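Side-chain contacts in CG5036 (Drosophila melanogaster, PDB 4IGU), which probably binds G-protein alpha subunits through its RGS domain, accelerating their GTP hydrolysis and restraining their release of GDP: residues A34-F39 / F54-E59; L76-Y81 / H110-A115; D80-S83 / E89-L92. All blocks are in the same frame, centred on the assembly; numbering follows the deposited sequence.

Contact 1 (A34-F39 / F54-E59); sequences AGRKVF and FWLACE
Arg36 leaves its helix with CG anti to the carbonyl carbon (chi1 -75°) and stays extended from CG to NE, a course that carries the guanidinium across to Leu56 and Trp55. Leu56 reaches the other way, and its CD2 methyl is the main point of touch, 3.4 Å from Arg36 NH2. The same methyl lies 4.0 Å from Arg36 CD, so it meets both the aliphatic part of the arginine and its charged end, coming at the guanidinium obliquely. The two segments belong to helices 33-45 and 50-61 of the all-helical RGS domain, the latter being part of its four-helix bundle; their backbones stay well apart here and long side chains bridge the gap. Trp55 presents an edge: its CZ3 stands over one face of the guanidinium, 4.1 Å from Arg36 NH1, with the two planes 88° apart, and NH1 lies near the indole plane. A hydrogen bond from Arg36 NE to Met30 O helps to fix how the guanidinium is turned. Glu59 packs its CG on a face of the Trp55 indole, while its OE1 is 5.5 Å from Arg36 NH1, too far for an ion pair but probably a mild attraction.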
loop_
_atom_site.group_PDB
_atom_site.type_symbol
_atom_site.label_atom_id
_atom_site.label_comp_id
_atom_site.label_asym_id
_atom_site.label_seq_id
_atom_site.Cartn_x
_atom_site.Cartn_y
_atom_site.Cartn_z
ATOM N N ALA A 34 11.029 5.566 3.471
ATOM C CA ALA A 34 11.075 6.668 2.518
ATOM C C ALA A 34 10.417 6.304 1.188
ATOM O O ALA A 34 9.718 7.124 0.582
ATOM C CB ALA A 34 12.525 7.097 2.292
ATOM N N GLY A 35 10.660 5.081 0.726
ATOM C CA GLY A 35 10.100 4.611 -0.535
ATOM C C GLY A 35 8.579 4.548 -0.582
ATOM O O GLY A 35 7.969 4.835 -1.621
ATOM N N ARG A 36 7.975 4.150 0.535
ATOM C CA ARG A 36 6.521 4.109 0.679
ATOM C C ARG A 36 5.899 5.492 0.484
ATOM O O ARG A 36 4.861 5.638 -0.180
ATOM C CB ARG A 36 6.148 3.572 2.067
ATOM C CG ARG A 36 6.321 2.069 2.261
ATOM C CD ARG A 36 6.119 1.676 3.744
ATOM N NE ARG A 36 6.415 0.260 3.981
ATOM C CZ ARG A 36 6.048 -0.435 5.062
ATOM N NH1 ARG A 36 6.370 -1.716 5.158
ATOM N NH2 ARG A 36 5.360 0.135 6.046
ATOM N N LYS A 37 6.537 6.509 1.058
ATOM C CA LYS A 37 5.985 7.867 1.009
ATOM C C LYS A 37 6.033 8.462 -0.392
ATOM O O LYS A 37 5.044 9.024 -0.870
ATOM C CB LYS A 37 6.724 8.780 1.979
ATOM C CG LYS A 37 6.633 8.341 3.422
ATOM C CD LYS A 37 7.247 9.385 4.347
ATOM C CE LYS A 37 7.366 8.856 5.772
ATOM N NZ LYS A 37 8.151 9.778 6.645
ATOM N N VAL A 38 7.184 8.346 -1.048
ATOM C CA VAL A 38 7.316 8.821 -2.424
ATOM C C VAL A 38 6.358 8.057 -3.321
ATOM O O VAL A 38 5.710 8.652 -4.190
ATOM C CB VAL A 38 8.760 8.664 -2.947
ATOM C CG1 VAL A 38 8.875 9.140 -4.396
ATOM C CG2 VAL A 38 9.725 9.436 -2.056
ATOM N N PHE A 39 6.260 6.741 -3.104
ATOM C CA PHE A 39 5.337 5.913 -3.883
ATOM C C PHE A 39 3.891 6.329 -3.620
ATOM O O PHE A 39 3.096 6.466 -4.559
ATOM C CB PHE A 39 5.518 4.413 -3.586
ATOM C CG PHE A 39 4.741 3.515 -4.523
ATOM C CD1 PHE A 39 4.844 3.683 -5.902
ATOM C CD2 PHE A 39 3.928 2.495 -4.033
ATOM C CE1 PHE A 39 4.151 2.868 -6.774
ATOM C CE2 PHE A 39 3.229 1.659 -4.908
ATOM C CZ PHE A 39 3.334 1.853 -6.277
ATOM N N PHE A 54 -4.716 1.259 2.258
ATOM C CA PHE A 54 -5.373 0.008 2.668
ATOM C C PHE A 54 -4.321 -1.022 3.028
ATOM O O PHE A 54 -4.409 -1.687 4.069
ATOM C CB PHE A 54 -6.271 -0.520 1.539
ATOM C CG PHE A 54 -6.785 -1.935 1.758
ATOM C CD1 PHE A 54 -7.706 -2.216 2.764
ATOM C CD2 PHE A 54 -6.383 -2.969 0.919
ATOM C CE1 PHE A 54 -8.198 -3.509 2.946
ATOM C CE2 PHE A 54 -6.870 -4.271 1.097
ATOM C CZ PHE A 54 -7.769 -4.541 2.113
ATOM N N TRP A 55 -3.304 -1.142 2.178
ATOM C CA TRP A 55 -2.243 -2.126 2.393
ATOM C C TRP A 55 -1.495 -1.859 3.704
ATOM O O TRP A 55 -1.206 -2.779 4.471
ATOM C CB TRP A 55 -1.268 -2.162 1.200
ATOM C CG TRP A 55 -0.293 -3.322 1.296
ATOM C CD1 TRP A 55 -0.479 -4.592 0.834
ATOM C CD2 TRP A 55 0.993 -3.314 1.935
ATOM N NE1 TRP A 55 0.618 -5.373 1.131
ATOM C CE2 TRP A 55 1.533 -4.608 1.810
ATOM C CE3 TRP A 55 1.740 -2.329 2.600
ATOM C CZ2 TRP A 55 2.792 -4.949 2.317
ATOM C CZ3 TRP A 55 2.990 -2.668 3.105
ATOM C CH2 TRP A 55 3.505 -3.967 2.957
ATOM N N LEU A 56 -1.204 -0.597 3.977
ATOM C CA LEU A 56 -0.565 -0.246 5.239
ATOM C C LEU A 56 -1.488 -0.509 6.439
ATOM O O LEU A 56 -1.027 -0.897 7.520
ATOM C CB LEU A 56 -0.118 1.215 5.205
ATOM C CG LEU A 56 0.999 1.504 4.210
ATOM C CD1 LEU A 56 1.141 3.003 4.031
ATOM C CD2 LEU A 56 2.304 0.883 4.686
ATOM N N ALA A 57 -2.786 -0.293 6.260
ATOM C CA ALA A 57 -3.732 -0.512 7.357
ATOM C C ALA A 57 -3.798 -1.985 7.717
ATOM O O ALA A 57 -3.920 -2.337 8.893
ATOM C CB ALA A 57 -5.127 0.021 6.989
ATOM N N CYS A 58 -3.756 -2.850 6.703
ATOM C CA CYS A 58 -3.696 -4.292 6.939
ATOM C C CYS A 58 -2.422 -4.729 7.668
ATOM O O CYS A 58 -2.479 -5.588 8.544
ATOM C CB CYS A 58 -3.843 -5.065 5.636
ATOM S SG CYS A 58 -5.492 -4.898 4.873
ATOM N N GLU A 59 -1.269 -4.165 7.311
ATOM C CA GLU A 59 -0.033 -4.509 8.026
ATOM C C GLU A 59 -0.106 -4.077 9.486
ATOM O O GLU A 59 0.356 -4.776 10.385
ATOM C CB GLU A 59 1.186 -3.868 7.357
ATOM C CG GLU A 59 1.507 -4.435 5.981
ATOM C CD GLU A 59 2.034 -5.854 6.070
ATOM O OE1 GLU A 59 3.212 -6.004 6.457
ATOM O OE2 GLU A 59 1.267 -6.812 5.781
#

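Contact 2 (L76-Y81 / H110-A115); sequences LIYEDY and HTFDEA
His110 ND1 donates a 2.6 Å hydrogen bond to Asp113 OD2, closing the loop that leads into helix 113-132. The acceptor lies almost in the imidazole plane, and the donor approaches on the syn side of the carboxylate, 25° out of its plane. The bond spans a type I beta turn, His110 to Asp113, whose backbone link is the one from Asp113 N to His110 O; Asp113 OD1 meanwhile makes a salt bridge to Lys62. This turn, in the helical bundle of the RGS domain, delivers Phe112, the N-cap residue of helix 113-132, to the side of helix 67-81. With CG anti to its carbonyl carbon (chi1 -56°), the phenylalanine ring projects from the turn to Ile77. The CG2 methyl of Ile77 sits over one ring face in a CH-pi contact, 4.0 Å from the centroid of the Phe112 ring and 18° off its normal, with Phe112 CZ as its nearest atom at 3.8 Å. On the opposite face, Thr111 CG2 lies over the ring centre, 3.9 Å above the plane, so the ring is clamped between two methyl groups. Cys58 and Leu61 of helix 50-61 and Val100 of helix 94-103 also touch this side chain, which places it where the bundle helices come together. With an alanine here the ring is gone, which would probably open a gap between the methyls of Ile77 and Thr111 and cost helix 67-81 its packing partner on this turn. Tyr78, whose OH is hydrogen-bonded to Asn101 OD1, borders the ring more loosely: its CD2 is 4.4 Å from Phe112 CE1, which lies at the tyrosine edge, near the plane of that ring.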
loop_
_atom_site.group_PDB
_atom_site.type_symbol
_atom_site.label_atom_id
_atom_site.label_comp_id
_atom_site.label_asym_id
_atom_site.label_seq_id
_atom_site.Cartn_x
_atom_site.Cartn_y
_atom_site.Cartn_z
ATOM N N LEU A 76 -13.168 -0.519 10.942
ATOM C CA LEU A 76 -12.789 0.775 10.368
ATOM C C LEU A 76 -12.115 0.631 9.005
ATOM O O LEU A 76 -12.422 1.371 8.073
ATOM C CB LEU A 76 -11.890 1.556 11.333
ATOM C CG LEU A 76 -12.656 2.500 12.244
ATOM C CD1 LEU A 76 -11.753 3.041 13.325
ATOM C CD2 LEU A 76 -13.245 3.635 11.417
ATOM N N ILE A 77 -11.195 -0.318 8.903
ATOM C CA ILE A 77 -10.588 -0.668 7.630
ATOM C C ILE A 77 -11.666 -1.006 6.598
ATOM O O ILE A 77 -11.617 -0.520 5.459
ATOM C CB ILE A 77 -9.627 -1.864 7.788
ATOM C CG1 ILE A 77 -8.407 -1.453 8.623
ATOM C CG2 ILE A 77 -9.175 -2.369 6.428
ATOM C CD1 ILE A 77 -7.581 -2.642 9.134
ATOM N N TYR A 78 -12.645 -1.828 6.970
ATOM C CA TYR A 78 -13.691 -2.159 5.994
ATOM C C TYR A 78 -14.454 -0.907 5.579
ATOM O O TYR A 78 -14.680 -0.669 4.382
ATOM C CB TYR A 78 -14.658 -3.199 6.547
ATOM C CG TYR A 78 -15.586 -3.798 5.512
ATOM C CD1 TYR A 78 -16.737 -3.129 5.111
ATOM C CD2 TYR A 78 -15.322 -5.041 4.949
ATOM C CE1 TYR A 78 -17.597 -3.670 4.174
ATOM C CE2 TYR A 78 -16.185 -5.600 4.011
ATOM C CZ TYR A 78 -17.320 -4.902 3.627
ATOM O OH TYR A 78 -18.197 -5.437 2.697
ATOM N N GLU A 79 -14.844 -0.108 6.566
ATOM C CA GLU A 79 -15.589 1.120 6.301
ATOM C C GLU A 79 -14.814 2.106 5.411
ATOM O O GLU A 79 -15.389 2.758 4.531
ATOM C CB GLU A 79 -15.953 1.806 7.625
ATOM C CG GLU A 79 -16.934 2.956 7.433
ATOM C CD GLU A 79 -17.181 3.756 8.695
ATOM O OE1 GLU A 79 -16.746 3.311 9.789
ATOM O OE2 GLU A 79 -17.814 4.832 8.582
ATOM N N ASP A 80 -13.510 2.223 5.651
ATOM C CA ASP A 80 -12.698 3.236 4.981
ATOM C C ASP A 80 -12.230 2.821 3.592
ATOM O O ASP A 80 -11.995 3.678 2.743
ATOM C CB ASP A 80 -11.467 3.582 5.824
ATOM C CG ASP A 80 -11.801 4.425 7.056
ATOM O OD1 ASP A 80 -12.875 5.070 7.104
ATOM O OD2 ASP A 80 -10.966 4.441 7.979
ATOM N N TYR A 81 -12.090 1.518 3.353
ATOM C CA TYR A 81 -11.489 1.042 2.095
ATOM C C TYR A 81 -12.288 0.077 1.235
ATOM O O TYR A 81 -11.961 -0.114 0.059
ATOM C CB TYR A 81 -10.130 0.416 2.367
ATOM C CG TYR A 81 -9.189 1.351 3.059
ATOM C CD1 TYR A 81 -8.682 2.464 2.399
ATOM C CD2 TYR A 81 -8.807 1.129 4.370
ATOM C CE1 TYR A 81 -7.811 3.329 3.028
ATOM C CE2 TYR A 81 -7.941 1.978 5.011
ATOM C CZ TYR A 81 -7.442 3.077 4.335
ATOM O OH TYR A 81 -6.580 3.934 4.985
ATOM N N HIS A 110 -5.994 -11.880 10.098
ATOM C CA HIS A 110 -5.881 -12.349 8.723
ATOM C C HIS A 110 -7.173 -12.185 7.939
ATOM O O HIS A 110 -7.282 -12.703 6.818
ATOM C CB HIS A 110 -5.428 -13.818 8.699
ATOM C CG HIS A 110 -4.032 -14.021 9.194
ATOM N ND1 HIS A 110 -2.927 -13.881 8.381
ATOM C CD2 HIS A 110 -3.559 -14.354 10.419
ATOM C CE1 HIS A 110 -1.832 -14.121 9.083
ATOM N NE2 HIS A 110 -2.188 -14.405 10.322
ATOM N N THR A 111 -8.134 -11.461 8.512
ATOM C CA THR A 111 -9.417 -11.197 7.843
ATOM C C THR A 111 -9.265 -10.671 6.414
ATOM O O THR A 111 -9.975 -11.108 5.492
ATOM C CB THR A 111 -10.279 -10.229 8.698
ATOM O OG1 THR A 111 -10.806 -10.960 9.816
ATOM C CG2 THR A 111 -11.434 -9.644 7.903
ATOM N N PHE A 112 -8.323 -9.751 6.211
ATOM C CA PHE A 112 -8.178 -9.126 4.890
ATOM C C PHE A 112 -7.089 -9.719 3.997
ATOM O O PHE A 112 -6.789 -9.149 2.938
ATOM C CB PHE A 112 -7.910 -7.626 5.051
ATOM C CG PHE A 112 -8.960 -6.911 5.852
ATOM C CD1 PHE A 112 -10.148 -6.523 5.258
ATOM C CD2 PHE A 112 -8.770 -6.646 7.200
ATOM C CE1 PHE A 112 -11.130 -5.861 5.993
ATOM C CE2 PHE A 112 -9.753 -5.987 7.945
ATOM C CZ PHE A 112 -10.924 -5.602 7.342
ATOM N N ASP A 113 -6.488 -10.835 4.399
ATOM C CA ASP A 113 -5.373 -11.380 3.621
ATOM C C ASP A 113 -5.611 -11.464 2.107
ATOM O O ASP A 113 -4.778 -11.009 1.326
ATOM C CB ASP A 113 -4.914 -12.723 4.182
ATOM C CG ASP A 113 -4.068 -12.556 5.412
ATOM O OD1 ASP A 113 -4.023 -11.415 5.911
ATOM O OD2 ASP A 113 -3.460 -13.547 5.878
ATOM N N GLU A 114 -6.745 -12.021 1.696
ATOM C CA GLU A 114 -7.041 -12.157 0.273
ATOM C C GLU A 114 -7.113 -10.806 -0.436
ATOM O O GLU A 114 -6.638 -10.664 -1.566
ATOM C CB GLU A 114 -8.351 -12.938 0.070
ATOM C CG GLU A 114 -8.293 -14.362 0.579
ATOM C CD GLU A 114 -8.347 -15.399 -0.535
ATOM O OE1 GLU A 114 -8.893 -16.497 -0.283
ATOM O OE2 GLU A 114 -7.841 -15.124 -1.650
ATOM N N ALA A 115 -7.704 -9.809 0.218
ATOM C CA ALA A 115 -7.810 -8.495 -0.400
ATOM C C ALA A 115 -6.450 -7.812 -0.390
ATOM O O ALA A 115 -6.061 -7.166 -1.372
ATOM C CB ALA A 115 -8.869 -7.628 0.306
#

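Contact 3 (D80-S83 / E89-L92); sequences DYIS and EVSL
At the end of helix 67-81 the chain turns back on itself, and the carbonyl of Tyr81 receives a 2.8 Å hydrogen bond from Val90 N, with an N-H...O angle of 157° and the donor nearly in line with C=O. Glu89 CA adds a CA-H...O contact to the same oxygen, and the Val90 CG2 methyl closes in at 3.2 Å from Tyr81 O, so three groups of the second segment meet this one oxygen. Beyond it, side chains interlock: Leu92 crosses Ile82 at about a right angle and places its CD1 methyl 4.0 Å from Ile82 CG2 and at a similar distance from Ile82 CD1. Ile82 CG1 and Val90 CG2 touch more loosely at 4.3 Å. Glu89 holds CG between its backbone N and carbonyl carbon (chi1 70°), then extends past the turn, bringing OE2 to 3.3 Å from Ser83 O. These are two acceptors and do not bond; Arg97 of helix 94-103 probably eases the gathering of negative oxygens, since its NH2 donates a hydrogen bond to Ile82 O and makes a long, weak ion pair with Glu89 OE1. Val90 packs against helices 50-61 and 113-132, Leu92 against the latter. The segments thus close the base of the connection between helices 67-81 and 94-103, the loop that in related RGS domains forms part of the G-alpha binding surface.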
loop_
_atom_site.group_PDB
_atom_site.type_symbol
_atom_site.label_atom_id
_atom_site.label_comp_id
_atom_site.label_asym_id
_atom_site.label_seq_id
_atom_site.Cartn_x
_atom_site.Cartn_y
_atom_site.Cartn_z
ATOM N N ASP A 80 -13.510 2.223 5.651
ATOM C CA ASP A 80 -12.698 3.236 4.981
ATOM C C ASP A 80 -12.230 2.821 3.592
ATOM O O ASP A 80 -11.995 3.678 2.743
ATOM C CB ASP A 80 -11.467 3.582 5.824
ATOM C CG ASP A 80 -11.801 4.425 7.056
ATOM O OD1 ASP A 80 -12.875 5.070 7.104
ATOM O OD2 ASP A 80 -10.966 4.441 7.979
ATOM N N TYR A 81 -12.090 1.518 3.353
ATOM C CA TYR A 81 -11.489 1.042 2.095
ATOM C C TYR A 81 -12.288 0.077 1.235
ATOM O O TYR A 81 -11.961 -0.114 0.059
ATOM C CB TYR A 81 -10.130 0.416 2.367
ATOM C CG TYR A 81 -9.189 1.351 3.059
ATOM C CD1 TYR A 81 -8.682 2.464 2.399
ATOM C CD2 TYR A 81 -8.807 1.129 4.370
ATOM C CE1 TYR A 81 -7.811 3.329 3.028
ATOM C CE2 TYR A 81 -7.941 1.978 5.011
ATOM C CZ TYR A 81 -7.442 3.077 4.335
ATOM O OH TYR A 81 -6.580 3.934 4.985
ATOM N N ILE A 82 -13.313 -0.552 1.802
ATOM C CA ILE A 82 -14.016 -1.618 1.076
ATOM C C ILE A 82 -15.499 -1.329 0.897
ATOM O O ILE A 82 -16.081 -1.622 -0.156
ATOM C CB ILE A 82 -13.822 -2.982 1.771
ATOM C CG1 ILE A 82 -12.320 -3.271 1.916
ATOM C CG2 ILE A 82 -14.535 -4.097 1.002
ATOM C CD1 ILE A 82 -12.004 -4.604 2.572
ATOM N N SER A 83 -16.111 -0.741 1.920
ATOM C CA SER A 83 -17.552 -0.452 1.895
ATOM C C SER A 83 -17.898 0.656 0.909
ATOM O O SER A 83 -17.037 1.470 0.565
ATOM C CB SER A 83 -18.013 -0.021 3.284
ATOM O OG SER A 83 -19.370 0.362 3.250
ATOM N N GLU A 89 -13.319 3.177 -2.785
ATOM C CA GLU A 89 -12.951 1.846 -2.328
ATOM C C GLU A 89 -11.851 1.235 -3.193
ATOM O O GLU A 89 -11.708 1.584 -4.372
ATOM C CB GLU A 89 -14.184 0.934 -2.265
ATOM C CG GLU A 89 -14.761 0.554 -3.618
ATOM C CD GLU A 89 -16.250 0.229 -3.547
ATOM O OE1 GLU A 89 -16.746 -0.473 -4.457
ATOM O OE2 GLU A 89 -16.921 0.685 -2.591
ATOM N N VAL A 90 -11.065 0.339 -2.598
ATOM C CA VAL A 90 -10.115 -0.462 -3.355
ATOM C C VAL A 90 -10.902 -1.452 -4.222
ATOM O O VAL A 90 -12.028 -1.824 -3.882
ATOM C CB VAL A 90 -9.132 -1.218 -2.440
ATOM C CG1 VAL A 90 -8.210 -0.249 -1.705
ATOM C CG2 VAL A 90 -9.885 -2.113 -1.443
ATOM N N SER A 91 -10.316 -1.870 -5.339
ATOM C CA SER A 91 -11.014 -2.726 -6.293
ATOM C C SER A 91 -10.828 -4.193 -5.926
ATOM O O SER A 91 -9.712 -4.707 -5.983
ATOM C CB SER A 91 -10.501 -2.483 -7.719
ATOM O OG SER A 91 -10.478 -1.101 -8.030
ATOM N N LEU A 92 -11.921 -4.860 -5.553
ATOM C CA LEU A 92 -11.879 -6.276 -5.186
ATOM C C LEU A 92 -12.927 -7.034 -5.991
ATOM O O LEU A 92 -14.034 -6.531 -6.189
ATOM C CB LEU A 92 -12.160 -6.456 -3.687
ATOM C CG LEU A 92 -11.276 -5.698 -2.686
ATOM C CD1 LEU A 92 -11.784 -5.872 -1.263
ATOM C CD2 LEU A 92 -9.842 -6.160 -2.787
#

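In the fold
Contact 1 closes first along the chain; contacts 2 and 3 then start together on helix 67-81, sharing Asp80 and Tyr81. Centre to centre, contact 1 lies about 15 Å from contact 2 and 16 Å from contact 3, whereas the latter two are only about 8 Å apart. Helix 50-61 ties them together: Phe54 packs on Tyr81, Val90, Ile82 and Ala115, and Cys58 on Phe112. Contacts 2 and 3 also meet directly through Phe112 with Ile82 and Ala115 with Leu92. Contact 1 joins helix 33-45 to the bundle of helices 50-61, 67-81, 94-103 and 113-132, while contact 3 closes a loop that in related RGS domains helps to bind G-alpha.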